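Local coordinates for hypothetical protein (ST2072) (Sulfolobus tokodaii, PDB 1VE0) that is of unknown function but binds zinc, as a trimer-forming member of the uncharacterised YjbQ (UPF0047) family, at residues A[28-42]-A[122-134]. Residues are numbered along the deposited sequence; the frame is centred on the assembly and turned at random.
With SO4 (sulfate ion), chain B.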
loop_
_atom_site.group_PDB
_atom_site.type_symbol
_atom_site.label_atom_id
_atom_site.label_comp_id
_atom_site.label_asym_id
_atom_site.label_seq_id
_atom_site.Cartn_x
_atom_site.Cartn_y
_atom_site.Cartn_z
ATOM N N ALA A 28 18.549 11.023 1.705
ATOM C CA ALA A 28 18.713 9.892 0.804
ATOM C C ALA A 28 18.275 10.104 -0.651
ATOM O O ALA A 28 18.720 9.373 -1.540
ATOM C CB ALA A 28 18.013 8.660 1.391
ATOM N N ILE A 29 17.423 11.092 -0.920
ATOM C CA ILE A 29 16.985 11.316 -2.299
ATOM C C ILE A 29 17.920 12.223 -3.096
ATOM O O ILE A 29 17.771 12.354 -4.312
ATOM C CB ILE A 29 15.556 11.937 -2.361
ATOM C CG1 ILE A 29 15.546 13.319 -1.689
ATOM C CG2 ILE A 29 14.558 10.991 -1.712
ATOM C CD1 ILE A 29 14.310 14.160 -2.020
ATOM N N LYS A 30 18.884 12.848 -2.425
ATOM C CA LYS A 30 19.795 13.749 -3.120
ATOM C C LYS A 30 20.362 13.093 -4.363
ATOM O O LYS A 30 20.891 11.989 -4.320
ATOM C CB LYS A 30 20.913 14.220 -2.186
ATOM C CG LYS A 30 20.402 15.157 -1.081
ATOM C CD LYS A 30 21.537 15.890 -0.390
ATOM C CE LYS A 30 21.091 16.510 0.927
ATOM N NZ LYS A 30 19.941 17.432 0.775
ATOM N N GLY A 31 20.223 13.781 -5.483
ATOM C CA GLY A 31 20.697 13.243 -6.743
ATOM C C GLY A 31 19.538 13.270 -7.719
ATOM O O GLY A 31 19.735 13.368 -8.927
ATOM N N ILE A 32 18.322 13.177 -7.185
ATOM C CA ILE A 32 17.116 13.215 -8.004
ATOM C C ILE A 32 16.434 14.577 -7.830
ATOM O O ILE A 32 16.228 15.041 -6.709
ATOM C CB ILE A 32 16.121 12.102 -7.587
ATOM C CG1 ILE A 32 16.733 10.720 -7.862
ATOM C CG2 ILE A 32 14.794 12.291 -8.312
ATOM C CD1 ILE A 32 16.975 10.415 -9.334
ATOM N N ASN A 33 16.092 15.208 -8.948
ATOM C CA ASN A 33 15.442 16.512 -8.945
ATOM C C ASN A 33 13.920 16.438 -9.072
ATOM O O ASN A 33 13.194 17.173 -8.401
ATOM C CB ASN A 33 16.020 17.372 -10.085
ATOM C CG ASN A 33 15.145 18.568 -10.417
ATOM O OD1 ASN A 33 14.180 18.458 -11.182
ATOM N ND2 ASN A 33 15.470 19.717 -9.831
ATOM N N ASN A 34 13.440 15.553 -9.938
ATOM C CA ASN A 34 12.007 15.392 -10.162
ATOM C C ASN A 34 11.767 13.904 -10.363
ATOM O O ASN A 34 12.396 13.280 -11.218
ATOM C CB ASN A 34 11.589 16.164 -11.419
ATOM C CG ASN A 34 10.108 16.001 -11.763
ATOM O OD1 ASN A 34 9.709 16.216 -12.910
ATOM N ND2 ASN A 34 9.291 15.645 -10.780
ATOM N N GLY A 35 10.865 13.329 -9.576
ATOM C CA GLY A 35 10.614 11.908 -9.735
ATOM C C GLY A 35 9.877 11.267 -8.587
ATOM O O GLY A 35 9.017 11.894 -7.969
ATOM N N ILE A 36 10.231 10.018 -8.291
ATOM C CA ILE A 36 9.563 9.268 -7.232
ATOM C C ILE A 36 10.561 8.598 -6.290
ATOM O O ILE A 36 11.557 8.030 -6.722
ATOM C CB ILE A 36 8.647 8.163 -7.841
ATOM C CG1 ILE A 36 7.471 8.803 -8.589
ATOM C CG2 ILE A 36 8.138 7.233 -6.749
ATOM C CD1 ILE A 36 6.529 9.584 -7.686
ATOM N N ALA A 37 10.282 8.702 -5.001
ATOM C CA ALA A 37 11.098 8.075 -3.980
ATOM C C ALA A 37 10.287 6.902 -3.452
ATOM O O ALA A 37 9.132 7.069 -3.044
ATOM C CB ALA A 37 11.375 9.057 -2.845
ATOM N N HIS A 38 10.868 5.714 -3.501
ATOM C CA HIS A 38 10.203 4.540 -2.957
ATOM C C HIS A 38 10.894 4.294 -1.624
ATOM O O HIS A 38 12.077 3.971 -1.600
ATOM C CB HIS A 38 10.412 3.331 -3.865
ATOM C CG HIS A 38 9.738 3.456 -5.192
ATOM N ND1 HIS A 38 8.427 3.084 -5.397
ATOM C CD2 HIS A 38 10.183 3.940 -6.377
ATOM C CE1 HIS A 38 8.092 3.334 -6.651
ATOM N NE2 HIS A 38 9.140 3.852 -7.267
ATOM N N VAL A 39 10.167 4.473 -0.527
ATOM C CA VAL A 39 10.720 4.269 0.815
ATOM C C VAL A 39 10.351 2.834 1.149
ATOM O O VAL A 39 9.170 2.504 1.342
ATOM C CB VAL A 39 10.095 5.244 1.819
ATOM C CG1 VAL A 39 10.684 5.034 3.215
ATOM C CG2 VAL A 39 10.355 6.678 1.347
ATOM N N ILE A 40 11.376 1.992 1.205
ATOM C CA ILE A 40 11.204 0.555 1.397
ATOM C C ILE A 40 11.959 -0.074 2.555
ATOM O O ILE A 40 13.090 0.304 2.834
ATOM C CB ILE A 40 11.688 -0.177 0.102
ATOM C CG1 ILE A 40 10.863 0.287 -1.094
ATOM C CG2 ILE A 40 11.640 -1.708 0.271
ATOM C CD1 ILE A 40 11.630 0.211 -2.397
ATOM N N VAL A 41 11.338 -1.023 3.248
ATOM C CA VAL A 41 12.098 -1.747 4.265
ATOM C C VAL A 41 12.115 -3.176 3.753
ATOM O O VAL A 41 11.116 -3.660 3.217
ATOM C CB VAL A 41 11.477 -1.715 5.685
ATOM C CG1 VAL A 41 11.657 -0.326 6.288
ATOM C CG2 VAL A 41 9.994 -2.153 5.650
ATOM N N LYS A 42 13.252 -3.844 3.874
ATOM C CA LYS A 42 13.337 -5.224 3.429
ATOM C C LYS A 42 13.033 -6.114 4.622
ATOM O O LYS A 42 13.465 -7.265 4.679
ATOM C CB LYS A 42 14.732 -5.535 2.883
ATOM C CG LYS A 42 15.155 -4.676 1.705
ATOM C CD LYS A 42 16.558 -5.071 1.258
ATOM C CE LYS A 42 17.161 -4.068 0.310
ATOM N NZ LYS A 42 18.551 -4.479 -0.071
ATOM N N PRO A 122 12.865 -4.192 20.357
ATOM C CA PRO A 122 13.768 -3.168 19.817
ATOM C C PRO A 122 14.724 -3.778 18.797
ATOM O O PRO A 122 15.201 -4.891 18.982
ATOM C CB PRO A 122 14.489 -2.657 21.062
ATOM C CG PRO A 122 14.549 -3.885 21.933
ATOM C CD PRO A 122 13.171 -4.478 21.772
ATOM N N ARG A 123 14.997 -3.045 17.724
ATOM C CA ARG A 123 15.883 -3.527 16.675
ATOM C C ARG A 123 16.478 -2.399 15.847
ATOM O O ARG A 123 15.976 -1.271 15.859
ATOM C CB ARG A 123 15.117 -4.444 15.715
ATOM C CG ARG A 123 15.071 -5.901 16.109
ATOM C CD ARG A 123 15.037 -6.757 14.863
ATOM N NE ARG A 123 13.728 -7.359 14.625
ATOM C CZ ARG A 123 13.430 -8.065 13.543
ATOM N NH1 ARG A 123 12.221 -8.592 13.400
ATOM N NH2 ARG A 123 14.335 -8.224 12.595
ATOM N N THR A 124 17.553 -2.705 15.129
ATOM C CA THR A 124 18.146 -1.726 14.235
ATOM C C THR A 124 17.463 -2.064 12.920
ATOM O O THR A 124 17.614 -3.169 12.398
ATOM C CB THR A 124 19.669 -1.887 14.085
ATOM O OG1 THR A 124 20.310 -1.469 15.296
ATOM C CG2 THR A 124 20.182 -1.018 12.935
ATOM N N ARG A 125 16.670 -1.127 12.416
ATOM C CA ARG A 125 15.959 -1.338 11.173
ATOM C C ARG A 125 16.631 -0.595 10.045
ATOM O O ARG A 125 17.120 0.526 10.219
ATOM C CB ARG A 125 14.508 -0.867 11.299
ATOM C CG ARG A 125 13.712 -1.618 12.353
ATOM C CD ARG A 125 13.696 -3.121 12.050
ATOM N NE ARG A 125 12.615 -3.797 12.763
ATOM C CZ ARG A 125 12.133 -4.986 12.415
ATOM N NH1 ARG A 125 11.144 -5.535 13.108
ATOM N NH2 ARG A 125 12.644 -5.628 11.369
ATOM N N THR A 126 16.648 -1.215 8.878
ATOM C CA THR A 126 17.258 -0.583 7.725
ATOM C C THR A 126 16.180 -0.094 6.768
ATOM O O THR A 126 15.225 -0.817 6.480
ATOM C CB THR A 126 18.157 -1.568 6.979
ATOM O OG1 THR A 126 19.205 -2.000 7.852
ATOM C CG2 THR A 126 18.762 -0.907 5.741
ATOM N N VAL A 127 16.331 1.133 6.289
ATOM C CA VAL A 127 15.385 1.691 5.332
ATOM C C VAL A 127 16.082 1.935 4.002
ATOM O O VAL A 127 17.145 2.553 3.951
ATOM C CB VAL A 127 14.796 3.041 5.817
ATOM C CG1 VAL A 127 13.860 3.619 4.743
ATOM C CG2 VAL A 127 14.035 2.841 7.115
ATOM N N LEU A 128 15.510 1.419 2.925
ATOM C CA LEU A 128 16.074 1.664 1.602
ATOM C C LEU A 128 15.237 2.732 0.887
ATOM O O LEU A 128 13.999 2.633 0.835
ATOM C CB LEU A 128 16.067 0.380 0.760
ATOM C CG LEU A 128 16.210 0.554 -0.756
ATOM C CD1 LEU A 128 17.608 1.070 -1.122
ATOM C CD2 LEU A 128 15.935 -0.783 -1.433
ATOM N N VAL A 129 15.897 3.763 0.373
ATOM C CA VAL A 129 15.206 4.794 -0.385
ATOM C C VAL A 129 15.733 4.655 -1.810
ATOM O O VAL A 129 16.901 4.939 -2.106
ATOM C CB VAL A 129 15.487 6.219 0.137
ATOM C CG1 VAL A 129 14.678 7.229 -0.692
ATOM C CG2 VAL A 129 15.102 6.324 1.626
ATOM N N LYS A 130 14.864 4.180 -2.686
ATOM C CA LYS A 130 15.211 3.960 -4.075
ATOM C C LYS A 130 14.453 5.010 -4.862
ATOM O O LYS A 130 13.225 4.940 -4.976
ATOM C CB LYS A 130 14.763 2.553 -4.486
ATOM C CG LYS A 130 15.196 2.123 -5.867
ATOM C CD LYS A 130 16.126 0.946 -5.784
ATOM C CE LYS A 130 16.455 0.403 -7.151
ATOM N NZ LYS A 130 17.612 -0.512 -7.067
ATOM N N SER A 131 15.180 5.988 -5.392
ATOM C CA SER A 131 14.554 7.064 -6.144
ATOM C C SER A 131 14.837 6.993 -7.631
ATOM O O SER A 131 15.930 6.605 -8.060
ATOM C CB SER A 131 15.017 8.418 -5.601
ATOM O OG SER A 131 14.834 8.478 -4.205
HETATM N N MSE A 132 13.842 7.380 -8.415
HETATM C CA MSE A 132 13.961 7.378 -9.864
HETATM C C MSE A 132 13.344 8.649 -10.427
HETATM O O MSE A 132 12.337 9.141 -9.925
HETATM C CB MSE A 132 13.269 6.139 -10.468
HETATM C CG MSE A 132 14.022 4.828 -10.230
HETATM SE SE MSE A 132 13.277 3.259 -11.154
HETATM C CE MSE A 132 12.476 4.153 -12.665
ATOM N N GLY A 133 13.965 9.182 -11.474
ATOM C CA GLY A 133 13.457 10.392 -12.097
ATOM C C GLY A 133 14.605 11.068 -12.801
ATOM O O GLY A 133 15.540 10.394 -13.234
ATOM N N GLU A 134 14.563 12.391 -12.905
ATOM C CA GLU A 134 15.642 13.109 -13.572
ATOM C C GLU A 134 16.396 13.966 -12.567
ATOM O O GLU A 134 15.842 14.203 -11.480
ATOM C CB GLU A 134 15.072 13.992 -14.679
ATOM C CG GLU A 134 14.342 15.198 -14.148
ATOM C CD GLU A 134 13.666 15.999 -15.234
ATOM O OE1 GLU A 134 13.362 17.186 -14.972
ATOM O OE2 GLU A 134 13.437 15.442 -16.335
ATOM O OXT GLU A 134 17.528 14.393 -12.875
HETATM S S SO4 B . 12.465 -9.044 9.649
HETATM O O1 SO4 B . 13.844 -8.568 9.408
HETATM O O2 SO4 B . 11.585 -7.900 9.902
HETATM O O3 SO4 B . 12.471 -9.923 10.830
HETATM O O4 SO4 B . 11.975 -9.775 8.462
HETATM O O HOH W 1 17.114 7.708 -3.057
HETATM O O HOH W 2 18.830 15.924 -10.910
HETATM O O HOH W 3 15.535 -2.836 4.885
#
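Ile36 and Met132, a selenomethionine here, form a hydrogen-bonded pair in the antiparallel ladder that joins strands 35-41 and 124-133, neighbours in the five-stranded antiparallel sheet of this YjbQ-family fold. Ile36 N reaches Met132 O at 2.8 Å, and the pairs His38 with Lys130 and Ile40 with Leu128 continue the ladder. On the sheet face of Ala37, Val39 and Val129, the end of helix 22-28 and the loop after it fold back over the strands. Val129 brings CG1, which lies opposite the backbone N (chi1 -178°), within 3.9 Å of Ile29 CG2, while its CB and CG2 meet Ala28 CB. Ser131 OG, tucked beside Ile29 CG2, donates to a water that in turn donates to Ala28 O and Val129 O, so one water ties the helix end to the strand. Beyond it, Val39 CG1 and Val127 CG1 touch at 3.8 Å.

The other face turns to the neighbouring subunits. There the His38 ring sets its edge to Lys130 O, with Ile36 CG2 3.5 Å above one ring face. Lys42, its chain extended, lays CE against Leu128 CD2 and sends NZ to Asp107 of the second subunit.

Past the paired region, the guanidinium groups of Arg123 and Arg125 lie one over the other beside a sulfate, probably from the crystallisation liquor, with Arg125 NH2 3.3 Å above the centre of the Arg123 group and donating to sulfate O2. Arg123 NH1 and NH2 both hold sulfate O3, and Asp120 also pairs with NH1; a leucine in place of Arg123 would probably leave O3 without these donors and Asp120 without its ion pair. At the chain terminus, a classic beta bulge sets Asn33 and Asn34 against Glu134, whose O accepts from Asn33 N at 2.7 Å and Asn34 N at 3.2 Å.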